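Local atomic coordinates of aminoacyltransferase FemA (Staphylococcus aureus, PDB entry 1LRZ), a protein that catalyses the addition of glycines 2 and 3 to the pentaglycine bridge of Staphylococcus aureus peptidoglycan, with glycyl-tRNA as the glycine donor. Residues 177-182 and 341-346; 187-192 and 337-342; 191-196 and 346-351; 243-248 and 301-306. All coordinates share one frame; numbering follows the deposited sequence.

Interaction 1 of 4, residues 177-182 and 341-346; sequences GLRKRN and GSYAVQ
Y343 carries this contact, laying one face of its ring on N182 while R179 lies at its CE1 edge. The evidence for a CH-pi contact is direct: N182 CB stands 3.3 Å from the centroid of the Y343 ring and only 6° off the ring normal, so the methylene sits over the centre of the face. Beyond CB, the amide of N182 runs on over the phenol end, its plane inclined 35° to the ring. This brings N182 OD1 to 3.4 Å from Y343 CZ. With CG beside its own backbone N (chi1 -66°), Y343 presents this ring face to N182. R179 is the third partner and touches by its aliphatic part, CG lying 4.0 Å from Y343 CE1 near the ring plane. Its guanidinium only passes the hydroxyl, with NE 3.9 Å from Y343 OH; the charge is engaged by D176 in a salt bridge. The tyrosine thus bridges helix 177-187 and the first turn of helix 341-355, whose V345 packs on strands 236-244 and 310-320. Y386, from a loop, touches both R179 and Y343, and the ring of F382, on helix 377-384, also meets Y343.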
loop_
_atom_site.group_PDB
_atom_site.type_symbol
_atom_site.label_atom_id
_atom_site.label_comp_id
_atom_site.label_asym_id
_atom_site.label_seq_id
_atom_site.Cartn_x
_atom_site.Cartn_y
_atom_site.Cartn_z
ATOM N N GLY A 177 -3.108 -9.992 19.249
ATOM C CA GLY A 177 -2.685 -9.303 20.459
ATOM C C GLY A 177 -1.594 -8.260 20.312
ATOM O O GLY A 177 -1.715 -7.143 20.821
ATOM N N LEU A 178 -0.520 -8.621 19.620
ATOM C CA LEU A 178 0.600 -7.713 19.431
ATOM C C LEU A 178 0.220 -6.451 18.628
ATOM O O LEU A 178 0.575 -5.337 19.021
ATOM C CB LEU A 178 1.754 -8.469 18.760
ATOM C CG LEU A 178 3.133 -7.805 18.726
ATOM C CD1 LEU A 178 3.559 -7.381 20.137
ATOM C CD2 LEU A 178 4.140 -8.784 18.119
ATOM N N ARG A 179 -0.508 -6.602 17.520
ATOM C CA ARG A 179 -0.890 -5.418 16.742
ATOM C C ARG A 179 -1.879 -4.523 17.487
ATOM O O ARG A 179 -1.779 -3.302 17.447
ATOM C CB ARG A 179 -1.481 -5.816 15.380
ATOM C CG ARG A 179 -0.415 -6.187 14.360
ATOM C CD ARG A 179 0.231 -7.495 14.771
ATOM N NE ARG A 179 1.646 -7.485 14.495
ATOM C CZ ARG A 179 2.427 -8.549 14.553
ATOM N NH1 ARG A 179 3.707 -8.404 14.276
ATOM N NH2 ARG A 179 1.936 -9.745 14.874
ATOM N N LYS A 180 -2.843 -5.133 18.159
ATOM C CA LYS A 180 -3.824 -4.374 18.930
ATOM C C LYS A 180 -3.109 -3.567 20.022
ATOM O O LYS A 180 -3.353 -2.373 20.187
ATOM C CB LYS A 180 -4.817 -5.342 19.581
ATOM C CG LYS A 180 -5.962 -4.702 20.350
ATOM C CD LYS A 180 -7.018 -5.776 20.615
ATOM C CE LYS A 180 -8.375 -5.225 21.035
ATOM N NZ LYS A 180 -9.375 -6.345 21.211
ATOM N N ARG A 181 -2.222 -4.224 20.764
ATOM C CA ARG A 181 -1.505 -3.554 21.839
ATOM C C ARG A 181 -0.687 -2.366 21.339
ATOM O O ARG A 181 -0.753 -1.277 21.909
ATOM C CB ARG A 181 -0.580 -4.539 22.574
ATOM C CG ARG A 181 0.306 -3.859 23.619
ATOM C CD ARG A 181 1.056 -4.866 24.513
ATOM N NE ARG A 181 1.997 -4.189 25.406
ATOM C CZ ARG A 181 2.832 -4.815 26.232
ATOM N NH1 ARG A 181 3.659 -4.114 27.002
ATOM N NH2 ARG A 181 2.835 -6.142 26.295
ATOM N N ASN A 182 0.080 -2.580 20.277
ATOM C CA ASN A 182 0.909 -1.518 19.717
ATOM C C ASN A 182 0.077 -0.388 19.112
ATOM O O ASN A 182 0.452 0.787 19.198
ATOM C CB ASN A 182 1.874 -2.108 18.678
ATOM C CG ASN A 182 3.057 -2.829 19.336
ATOM O OD1 ASN A 182 3.485 -3.895 18.901
ATOM N ND2 ASN A 182 3.578 -2.238 20.384
ATOM N N GLY A 341 6.127 3.849 15.760
ATOM C CA GLY A 341 5.797 4.732 14.659
ATOM C C GLY A 341 5.158 3.977 13.504
ATOM O O GLY A 341 4.277 4.494 12.814
ATOM N N SER A 342 5.600 2.742 13.300
ATOM C CA SER A 342 5.089 1.906 12.223
ATOM C C SER A 342 3.576 1.711 12.332
ATOM O O SER A 342 2.843 1.762 11.337
ATOM C CB SER A 342 5.775 0.541 12.279
ATOM O OG SER A 342 5.413 -0.224 11.145
ATOM N N TYR A 343 3.123 1.456 13.556
ATOM C CA TYR A 343 1.721 1.242 13.836
ATOM C C TYR A 343 0.923 2.529 13.658
ATOM O O TYR A 343 -0.244 2.488 13.256
ATOM C CB TYR A 343 1.572 0.700 15.257
ATOM C CG TYR A 343 2.179 -0.678 15.408
ATOM C CD1 TYR A 343 1.464 -1.811 15.030
ATOM C CD2 TYR A 343 3.481 -0.850 15.892
ATOM C CE1 TYR A 343 2.016 -3.082 15.121
ATOM C CE2 TYR A 343 4.052 -2.137 15.989
ATOM C CZ TYR A 343 3.302 -3.243 15.602
ATOM O OH TYR A 343 3.803 -4.520 15.710
ATOM N N ALA A 344 1.551 3.664 13.955
ATOM C CA ALA A 344 0.901 4.975 13.820
ATOM C C ALA A 344 0.654 5.257 12.343
ATOM O O ALA A 344 -0.437 5.687 11.956
ATOM C CB ALA A 344 1.790 6.078 14.430
ATOM N N VAL A 345 1.668 5.010 11.514
ATOM C CA VAL A 345 1.536 5.220 10.074
ATOM C C VAL A 345 0.410 4.351 9.493
ATOM O O VAL A 345 -0.454 4.849 8.771
ATOM C CB VAL A 345 2.858 4.892 9.334
ATOM C CG1 VAL A 345 2.628 4.905 7.809
ATOM C CG2 VAL A 345 3.926 5.934 9.693
ATOM N N GLN A 346 0.415 3.058 9.808
ATOM C CA GLN A 346 -0.618 2.166 9.292
ATOM C C GLN A 346 -2.004 2.583 9.796
ATOM O O GLN A 346 -2.970 2.605 9.025
ATOM C CB GLN A 346 -0.348 0.710 9.705
ATOM C CG GLN A 346 0.918 0.061 9.086
ATOM C CD GLN A 346 0.929 0.142 7.569
ATOM O OE1 GLN A 346 -0.080 -0.127 6.906
ATOM N NE2 GLN A 346 2.074 0.495 7.009
#

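Interaction 2 of 4, residues 187-192 and 337-342; sequences KKNGVK and RHFAGS
N189 and V191 both converge on the carbonyl oxygen of F339. The amide of N189 donates to it, ND2 to F339 O being 2.9 Å with an N-H...O angle of 149°; the oxygen lies close to the amide plane, whereas the donor is tilted by 35° from the carbonyl plane. On the same oxygen rests a methyl group, V191 CG2, 3.5 Å from F339 O, and that methyl also packs at 4.2 Å on F339 CB. A water extends the link: it accepts from N189 ND2 at 3.1 Å and gives a weak bond to H338 O. With CG between its backbone N and carbonyl carbon (chi1 77°), N189 turns OD1 toward V191 N and ND2 toward F339 O. That other end is held too, V191 N donating to N189 OD1 at 3.2 Å from above the carbonyl plane. The F339 carbonyl is set in turn by a 3-10 turn closed by A340 N donating to R337 O at 2.9 Å. V191 and F339 both pack on I313 of strand 310-320. The bond from V191 N to OD1 defines an Asx turn, leading from helix 177-187 into strand 192-195 and tied to the N-cap region of helix 341-355.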
loop_
_atom_site.group_PDB
_atom_site.type_symbol
_atom_site.label_atom_id
_atom_site.label_comp_id
_atom_site.label_asym_id
_atom_site.label_seq_id
_atom_site.Cartn_x
_atom_site.Cartn_y
_atom_site.Cartn_z
ATOM N N LYS A 187 -1.815 5.427 19.937
ATOM C CA LYS A 187 -2.961 6.309 20.054
ATOM C C LYS A 187 -2.745 7.264 21.226
ATOM O O LYS A 187 -3.331 8.344 21.263
ATOM C CB LYS A 187 -4.237 5.509 20.317
ATOM C CG LYS A 187 -4.899 4.854 19.114
ATOM C CD LYS A 187 -6.204 4.236 19.594
ATOM C CE LYS A 187 -7.093 3.739 18.480
ATOM N NZ LYS A 187 -8.358 3.182 19.069
ATOM N N LYS A 188 -1.888 6.879 22.170
ATOM C CA LYS A 188 -1.657 7.705 23.349
ATOM C C LYS A 188 -0.224 7.687 23.905
ATOM O O LYS A 188 -0.024 7.536 25.109
ATOM C CB LYS A 188 -2.643 7.268 24.436
ATOM C CG LYS A 188 -2.698 8.162 25.663
ATOM C CD LYS A 188 -3.708 7.623 26.672
ATOM C CE LYS A 188 -3.753 8.466 27.934
ATOM N NZ LYS A 188 -4.732 7.905 28.906
ATOM N N ASN A 189 0.778 7.852 23.048
ATOM C CA ASN A 189 2.161 7.843 23.533
ATOM C C ASN A 189 2.998 9.028 23.046
ATOM O O ASN A 189 4.230 8.990 23.126
ATOM C CB ASN A 189 2.858 6.528 23.146
ATOM C CG ASN A 189 3.286 6.497 21.684
ATOM O OD1 ASN A 189 2.690 7.168 20.833
ATOM N ND2 ASN A 189 4.313 5.710 21.386
ATOM N N GLY A 190 2.336 10.067 22.535
ATOM C CA GLY A 190 3.059 11.242 22.066
ATOM C C GLY A 190 3.485 11.263 20.602
ATOM O O GLY A 190 4.049 12.253 20.138
ATOM N N VAL A 191 3.230 10.183 19.870
ATOM C CA VAL A 191 3.591 10.130 18.458
ATOM C C VAL A 191 2.520 10.813 17.614
ATOM O O VAL A 191 1.326 10.649 17.875
ATOM C CB VAL A 191 3.740 8.671 17.970
ATOM C CG1 VAL A 191 3.908 8.642 16.443
ATOM C CG2 VAL A 191 4.954 8.019 18.657
ATOM N N LYS A 192 2.950 11.578 16.612
ATOM C CA LYS A 192 2.023 12.269 15.712
ATOM C C LYS A 192 2.307 11.899 14.258
ATOM O O LYS A 192 3.372 11.366 13.940
ATOM C CB LYS A 192 2.129 13.788 15.904
ATOM C CG LYS A 192 1.695 14.220 17.296
ATOM C CD LYS A 192 1.866 15.711 17.576
ATOM C CE LYS A 192 1.391 16.012 19.007
ATOM N NZ LYS A 192 1.543 17.429 19.434
ATOM N N ARG A 337 12.008 1.915 17.391
ATOM C CA ARG A 337 10.888 1.017 17.155
ATOM C C ARG A 337 9.956 0.955 18.358
ATOM O O ARG A 337 8.757 0.727 18.204
ATOM C CB ARG A 337 11.380 -0.393 16.831
ATOM C CG ARG A 337 11.838 -0.554 15.400
ATOM C CD ARG A 337 12.031 -2.011 15.023
ATOM N NE ARG A 337 12.576 -2.128 13.672
ATOM C CZ ARG A 337 11.885 -1.886 12.560
ATOM N NH1 ARG A 337 10.610 -1.522 12.631
ATOM N NH2 ARG A 337 12.474 -1.998 11.374
ATOM N N HIS A 338 10.498 1.171 19.553
ATOM C CA HIS A 338 9.677 1.103 20.748
ATOM C C HIS A 338 8.613 2.196 20.807
ATOM O O HIS A 338 7.688 2.115 21.616
ATOM C CB HIS A 338 10.555 1.106 22.018
ATOM C CG HIS A 338 11.384 2.341 22.188
ATOM N ND1 HIS A 338 10.938 3.452 22.874
ATOM C CD2 HIS A 338 12.631 2.644 21.752
ATOM C CE1 HIS A 338 11.873 4.386 22.851
ATOM N NE2 HIS A 338 12.911 3.921 22.177
ATOM N N PHE A 339 8.728 3.208 19.951
ATOM C CA PHE A 339 7.718 4.271 19.920
ATOM C C PHE A 339 6.536 3.854 19.036
ATOM O O PHE A 339 5.513 4.542 18.990
ATOM C CB PHE A 339 8.304 5.588 19.404
ATOM C CG PHE A 339 9.025 6.386 20.458
ATOM C CD1 PHE A 339 10.398 6.606 20.369
ATOM C CD2 PHE A 339 8.327 6.924 21.537
ATOM C CE1 PHE A 339 11.071 7.360 21.349
ATOM C CE2 PHE A 339 8.983 7.676 22.522
ATOM C CZ PHE A 339 10.356 7.893 22.426
ATOM N N ALA A 340 6.695 2.740 18.320
ATOM C CA ALA A 340 5.629 2.200 17.469
ATOM C C ALA A 340 5.182 3.109 16.326
ATOM O O ALA A 340 3.999 3.134 15.959
ATOM C CB ALA A 340 4.419 1.832 18.336
ATOM N N GLY A 341 6.127 3.849 15.760
ATOM C CA GLY A 341 5.797 4.732 14.659
ATOM C C GLY A 341 5.158 3.977 13.504
ATOM O O GLY A 341 4.277 4.494 12.814
ATOM N N SER A 342 5.600 2.742 13.300
ATOM C CA SER A 342 5.089 1.906 12.223
ATOM C C SER A 342 3.576 1.711 12.332
ATOM O O SER A 342 2.843 1.762 11.337
ATOM C CB SER A 342 5.775 0.541 12.279
ATOM O OG SER A 342 5.413 -0.224 11.145
HETATM O O HOH W 1 6.011 4.381 23.631
#

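Interaction 3 of 4, residues 191-196 and 346-351; sequences VKVRFL and QWEMIN
F195 and V193 of the strand receive two side chains of the helix, E348 and M349, without any hydrogen bond between the segments. The first kind of contact is Met-aromatic. M349 SD lies 5.3 Å from the centroid of the F195 ring and 85° off the ring normal, hence at the edge, with F195 CE2 nearest at 3.9 Å. Bends at chi2 and chi3 of the methionine swing its sulfur round to this edge. A second kind joins the carboxylate to the same ring: E348 OE2 approaches F195 CZ at 3.7 Å near the ring plane, with carboxylate and ring almost perpendicular at 88°. Such an edge-on approach probably suits the negative charge, since the ring hydrogens bear the positive end of its quadrupole. The third kind is van der Waals contact between V193 and the folded glutamate chain, CG1 of V193 lying 3.9 Å from E348 CG and its CB 3.8 Å from E348 OE1. Strand 192-195 is outermost in its sheet and pairs with strand 236-244, where P239 touches both V193 and F195. The 346-351 part of helix 341-355 crosses strand 192-195 at -61°, with M349 also packed on Y361 of strand 360-365.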
loop_
_atom_site.group_PDB
_atom_site.type_symbol
_atom_site.label_atom_id
_atom_site.label_comp_id
_atom_site.label_asym_id
_atom_site.label_seq_id
_atom_site.Cartn_x
_atom_site.Cartn_y
_atom_site.Cartn_z
ATOM N N VAL A 191 3.230 10.183 19.870
ATOM C CA VAL A 191 3.591 10.130 18.458
ATOM C C VAL A 191 2.520 10.813 17.614
ATOM O O VAL A 191 1.326 10.649 17.875
ATOM C CB VAL A 191 3.740 8.671 17.970
ATOM C CG1 VAL A 191 3.908 8.642 16.443
ATOM C CG2 VAL A 191 4.954 8.019 18.657
ATOM N N LYS A 192 2.950 11.578 16.612
ATOM C CA LYS A 192 2.023 12.269 15.712
ATOM C C LYS A 192 2.307 11.899 14.258
ATOM O O LYS A 192 3.372 11.366 13.940
ATOM C CB LYS A 192 2.129 13.788 15.904
ATOM C CG LYS A 192 1.695 14.220 17.296
ATOM C CD LYS A 192 1.866 15.711 17.576
ATOM C CE LYS A 192 1.391 16.012 19.007
ATOM N NZ LYS A 192 1.543 17.429 19.434
ATOM N N VAL A 193 1.351 12.170 13.378
ATOM C CA VAL A 193 1.528 11.866 11.964
ATOM C C VAL A 193 1.194 13.088 11.113
ATOM O O VAL A 193 0.153 13.725 11.304
ATOM C CB VAL A 193 0.622 10.681 11.529
ATOM C CG1 VAL A 193 0.680 10.484 10.006
ATOM C CG2 VAL A 193 1.058 9.412 12.240
ATOM N N ARG A 194 2.099 13.434 10.205
ATOM C CA ARG A 194 1.875 14.549 9.299
ATOM C C ARG A 194 2.191 14.048 7.905
ATOM O O ARG A 194 2.828 12.999 7.743
ATOM C CB ARG A 194 2.757 15.758 9.647
ATOM C CG ARG A 194 4.263 15.595 9.450
ATOM C CD ARG A 194 4.971 16.765 10.145
ATOM N NE ARG A 194 6.428 16.738 10.056
ATOM C CZ ARG A 194 7.114 17.118 8.986
ATOM N NH1 ARG A 194 8.439 17.058 8.988
ATOM N NH2 ARG A 194 6.472 17.562 7.913
ATOM N N PHE A 195 1.748 14.786 6.897
ATOM C CA PHE A 195 1.996 14.384 5.528
ATOM C C PHE A 195 3.053 15.267 4.892
ATOM O O PHE A 195 2.932 16.494 4.876
ATOM C CB PHE A 195 0.692 14.430 4.739
ATOM C CG PHE A 195 -0.380 13.555 5.316
ATOM C CD1 PHE A 195 -1.352 14.090 6.158
ATOM C CD2 PHE A 195 -0.409 12.191 5.033
ATOM C CE1 PHE A 195 -2.341 13.277 6.716
ATOM C CE2 PHE A 195 -1.391 11.367 5.585
ATOM C CZ PHE A 195 -2.360 11.913 6.427
ATOM N N LEU A 196 4.085 14.619 4.367
ATOM C CA LEU A 196 5.213 15.291 3.749
ATOM C C LEU A 196 4.963 15.778 2.327
ATOM O O LEU A 196 4.278 15.115 1.537
ATOM C CB LEU A 196 6.426 14.357 3.745
ATOM C CG LEU A 196 6.852 13.763 5.089
ATOM C CD1 LEU A 196 8.120 12.924 4.901
ATOM C CD2 LEU A 196 7.107 14.881 6.084
ATOM N N GLN A 346 0.415 3.058 9.808
ATOM C CA GLN A 346 -0.618 2.166 9.292
ATOM C C GLN A 346 -2.004 2.583 9.796
ATOM O O GLN A 346 -2.970 2.605 9.025
ATOM C CB GLN A 346 -0.348 0.710 9.705
ATOM C CG GLN A 346 0.918 0.061 9.086
ATOM C CD GLN A 346 0.929 0.142 7.569
ATOM O OE1 GLN A 346 -0.080 -0.127 6.906
ATOM N NE2 GLN A 346 2.074 0.495 7.009
ATOM N N TRP A 347 -2.110 2.922 11.079
ATOM C CA TRP A 347 -3.413 3.294 11.618
ATOM C C TRP A 347 -3.983 4.541 10.949
ATOM O O TRP A 347 -5.192 4.635 10.720
ATOM C CB TRP A 347 -3.335 3.503 13.129
ATOM C CG TRP A 347 -4.684 3.618 13.782
ATOM C CD1 TRP A 347 -5.123 4.636 14.583
ATOM C CD2 TRP A 347 -5.761 2.667 13.718
ATOM N NE1 TRP A 347 -6.401 4.382 15.014
ATOM C CE2 TRP A 347 -6.819 3.188 14.498
ATOM C CE3 TRP A 347 -5.937 1.442 13.065
ATOM C CZ2 TRP A 347 -8.034 2.506 14.662
ATOM C CZ3 TRP A 347 -7.143 0.765 13.227
ATOM C CH2 TRP A 347 -8.180 1.306 14.014
ATOM N N GLU A 348 -3.114 5.498 10.636
ATOM C CA GLU A 348 -3.565 6.727 9.986
ATOM C C GLU A 348 -4.198 6.423 8.627
ATOM O O GLU A 348 -5.266 6.935 8.305
ATOM C CB GLU A 348 -2.388 7.699 9.792
ATOM C CG GLU A 348 -2.701 8.962 8.958
ATOM C CD GLU A 348 -3.487 10.018 9.730
ATOM O OE1 GLU A 348 -3.140 10.287 10.902
ATOM O OE2 GLU A 348 -4.445 10.598 9.164
ATOM N N MET A 349 -3.545 5.578 7.840
ATOM C CA MET A 349 -4.052 5.284 6.507
ATOM C C MET A 349 -5.224 4.305 6.470
ATOM O O MET A 349 -6.068 4.383 5.579
ATOM C CB MET A 349 -2.893 4.846 5.614
ATOM C CG MET A 349 -1.822 5.967 5.462
ATOM S SD MET A 349 -2.477 7.624 4.972
ATOM C CE MET A 349 -3.286 7.197 3.554
ATOM N N ILE A 350 -5.288 3.387 7.430
ATOM C CA ILE A 350 -6.424 2.474 7.498
ATOM C C ILE A 350 -7.642 3.360 7.811
ATOM O O ILE A 350 -8.727 3.171 7.248
ATOM C CB ILE A 350 -6.253 1.439 8.636
ATOM C CG1 ILE A 350 -5.239 0.373 8.212
ATOM C CG2 ILE A 350 -7.597 0.839 9.004
ATOM C CD1 ILE A 350 -4.891 -0.614 9.313
ATOM N N ASN A 351 -7.453 4.335 8.705
ATOM C CA ASN A 351 -8.544 5.241 9.062
ATOM C C ASN A 351 -8.912 6.161 7.912
ATOM O O ASN A 351 -10.085 6.527 7.755
ATOM C CB ASN A 351 -8.192 6.051 10.311
ATOM C CG ASN A 351 -8.656 5.356 11.582
ATOM O OD1 ASN A 351 -9.855 5.314 11.867
ATOM N ND2 ASN A 351 -7.715 4.773 12.331
#

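Interaction 4 of 4, residues 243-248 and 301-306; sequences INFDEY and KRLQEE
F245 and Q304 have the closest CA pair of the two segments, 6.0 Å apart, where the first turn of helix 245-272 lies beside the last turns of helix 277-307. N244, the end of the preceding strand, holds the N-cap position, and its carbonyl O receives Y248 N at 2.9 Å. The F245 ring is clasped on two faces: I243 CG2 lies over one, offset toward the rim, and the backbone N of Q304 over the opposite one, 3.9 Å above the plane. Its CZ end reaches L303, with F245 CZ 3.5 Å from L303 CB, while near its root CB touches Q304 CB at 3.7 Å. Q304 extends with CG anti to the backbone N (chi1 -177°) and carries its amide past F245 to D246. There D246 OD1 and Q304 OE1 stand 2.9 Å apart although both are acceptors, so the placing of the amide O and N is doubtful. As modelled, that oxygen takes a weak hydrogen bond from N309. Helix 245-272 follows strand 236-244 and helix 277-307 leads into strand 310-320, its neighbour in the sheet; together these ends form the base of the antiparallel coiled-coil arm of FemA.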
loop_
_atom_site.group_PDB
_atom_site.type_symbol
_atom_site.label_atom_id
_atom_site.label_comp_id
_atom_site.label_asym_id
_atom_site.label_seq_id
_atom_site.Cartn_x
_atom_site.Cartn_y
_atom_site.Cartn_z
ATOM N N ILE A 243 7.885 12.668 16.547
ATOM C CA ILE A 243 7.691 13.224 17.869
ATOM C C ILE A 243 8.209 14.653 17.838
ATOM O O ILE A 243 9.318 14.897 17.364
ATOM C CB ILE A 243 8.496 12.467 18.937
ATOM C CG1 ILE A 243 8.007 11.018 19.043
ATOM C CG2 ILE A 243 8.374 13.193 20.279
ATOM C CD1 ILE A 243 8.825 10.165 20.009
ATOM N N ASN A 244 7.386 15.581 18.317
ATOM C CA ASN A 244 7.750 16.990 18.431
ATOM C C ASN A 244 8.057 17.062 19.926
ATOM O O ASN A 244 7.146 16.999 20.750
ATOM C CB ASN A 244 6.550 17.883 18.092
ATOM C CG ASN A 244 6.850 19.359 18.276
ATOM O OD1 ASN A 244 6.478 20.188 17.437
ATOM N ND2 ASN A 244 7.519 19.698 19.373
ATOM N N PHE A 245 9.330 17.176 20.284
ATOM C CA PHE A 245 9.661 17.171 21.698
ATOM C C PHE A 245 9.097 18.291 22.557
ATOM O O PHE A 245 8.667 18.028 23.677
ATOM C CB PHE A 245 11.170 17.011 21.872
ATOM C CG PHE A 245 11.655 15.630 21.509
ATOM C CD1 PHE A 245 12.455 15.426 20.392
ATOM C CD2 PHE A 245 11.238 14.521 22.247
ATOM C CE1 PHE A 245 12.830 14.139 20.003
ATOM C CE2 PHE A 245 11.607 13.229 21.866
ATOM C CZ PHE A 245 12.406 13.040 20.736
ATOM N N ASP A 246 9.058 19.522 22.058
ATOM C CA ASP A 246 8.480 20.596 22.860
ATOM C C ASP A 246 7.040 20.266 23.232
ATOM O O ASP A 246 6.635 20.439 24.376
ATOM C CB ASP A 246 8.497 21.934 22.114
ATOM C CG ASP A 246 9.863 22.573 22.109
ATOM O OD1 ASP A 246 10.621 22.356 23.079
ATOM O OD2 ASP A 246 10.174 23.304 21.142
ATOM N N GLU A 247 6.264 19.788 22.264
ATOM C CA GLU A 247 4.870 19.461 22.534
ATOM C C GLU A 247 4.762 18.220 23.417
ATOM O O GLU A 247 3.908 18.143 24.300
ATOM C CB GLU A 247 4.118 19.252 21.215
ATOM C CG GLU A 247 4.238 20.447 20.258
ATOM C CD GLU A 247 3.368 20.310 19.021
ATOM O OE1 GLU A 247 3.383 19.228 18.392
ATOM O OE2 GLU A 247 2.675 21.290 18.671
ATOM N N TYR A 248 5.640 17.253 23.178
ATOM C CA TYR A 248 5.653 16.013 23.953
ATOM C C TYR A 248 5.961 16.321 25.424
ATOM O O TYR A 248 5.221 15.926 26.332
ATOM C CB TYR A 248 6.714 15.079 23.368
ATOM C CG TYR A 248 6.917 13.775 24.100
ATOM C CD1 TYR A 248 5.857 12.900 24.332
ATOM C CD2 TYR A 248 8.194 13.376 24.484
ATOM C CE1 TYR A 248 6.076 11.652 24.924
ATOM C CE2 TYR A 248 8.422 12.145 25.067
ATOM C CZ TYR A 248 7.366 11.284 25.284
ATOM O OH TYR A 248 7.618 10.048 25.837
ATOM N N LYS A 301 14.040 15.127 26.821
ATOM C CA LYS A 301 15.028 16.193 26.773
ATOM C C LYS A 301 16.336 15.716 26.160
ATOM O O LYS A 301 16.951 16.427 25.361
ATOM C CB LYS A 301 15.257 16.756 28.175
ATOM C CG LYS A 301 14.062 17.557 28.668
ATOM C CD LYS A 301 14.256 18.047 30.090
ATOM C CE LYS A 301 13.075 18.901 30.532
ATOM N NZ LYS A 301 13.199 19.295 31.969
ATOM N N ARG A 302 16.754 14.506 26.512
ATOM C CA ARG A 302 17.988 13.964 25.973
ATOM C C ARG A 302 17.886 13.749 24.456
ATOM O O ARG A 302 18.808 14.103 23.708
ATOM C CB ARG A 302 18.336 12.645 26.667
ATOM C CG ARG A 302 19.633 12.008 26.160
ATOM C CD ARG A 302 19.902 10.687 26.852
ATOM N NE ARG A 302 18.790 9.764 26.653
ATOM C CZ ARG A 302 18.476 9.210 25.486
ATOM N NH1 ARG A 302 17.437 8.386 25.406
ATOM N NH2 ARG A 302 19.207 9.460 24.406
ATOM N N LEU A 303 16.773 13.170 23.999
ATOM C CA LEU A 303 16.597 12.933 22.567
ATOM C C LEU A 303 16.503 14.249 21.803
ATOM O O LEU A 303 17.057 14.384 20.709
ATOM C CB LEU A 303 15.341 12.089 22.303
ATOM C CG LEU A 303 15.394 10.618 22.725
ATOM C CD1 LEU A 303 14.012 10.007 22.556
ATOM C CD2 LEU A 303 16.424 9.855 21.885
ATOM N N GLN A 304 15.813 15.221 22.392
ATOM C CA GLN A 304 15.643 16.528 21.765
ATOM C C GLN A 304 17.005 17.185 21.542
ATOM O O GLN A 304 17.264 17.741 20.476
ATOM C CB GLN A 304 14.771 17.430 22.640
ATOM C CG GLN A 304 14.474 18.796 22.031
ATOM C CD GLN A 304 13.682 19.706 22.961
ATOM O OE1 GLN A 304 12.793 20.441 22.521
ATOM N NE2 GLN A 304 14.009 19.670 24.250
ATOM N N GLU A 305 17.880 17.117 22.541
ATOM C CA GLU A 305 19.198 17.722 22.397
ATOM C C GLU A 305 20.048 17.000 21.364
ATOM O O GLU A 305 20.801 17.626 20.628
ATOM C CB GLU A 305 19.939 17.752 23.734
ATOM C CG GLU A 305 19.284 18.654 24.767
ATOM C CD GLU A 305 20.248 19.106 25.851
ATOM O OE1 GLU A 305 20.933 18.236 26.438
ATOM O OE2 GLU A 305 20.313 20.330 26.117
ATOM N N GLU A 306 19.934 15.682 21.300
ATOM C CA GLU A 306 20.720 14.938 20.334
ATOM C C GLU A 306 20.192 15.009 18.901
ATOM O O GLU A 306 20.969 15.169 17.958
ATOM C CB GLU A 306 20.828 13.475 20.753
ATOM C CG GLU A 306 21.264 12.556 19.620
ATOM C CD GLU A 306 21.656 11.174 20.096
ATOM O OE1 GLU A 306 20.901 10.577 20.895
ATOM O OE2 GLU A 306 22.721 10.680 19.665
#

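In the fold
Interactions 1, 2 and 3 all use helix 341-355 or the turn before it; the centres of 1 and 2 are about 8 Å apart, and the centre of 3 lies about 11 Å from each. A344 meets both neighbours: its CB lies 3.9 Å from V191 CG1 and its O 4.0 Å from V193 CG2. Together they hold helix 177-187 and edge strand 192-195 against the crossover helix between parallel neighbouring strands 325-332 and 360-365. Interaction 4, nested within all three loops, does not touch interaction 1 (centres about 22 Å apart) but meets 2 and 3 through a salt bridge, K192 NZ to E247 OE1 at 2.8 Å. F339 CE2 against I243 CD1 at 3.5 Å adds to the link with 2, connecting globular domain and helical arm.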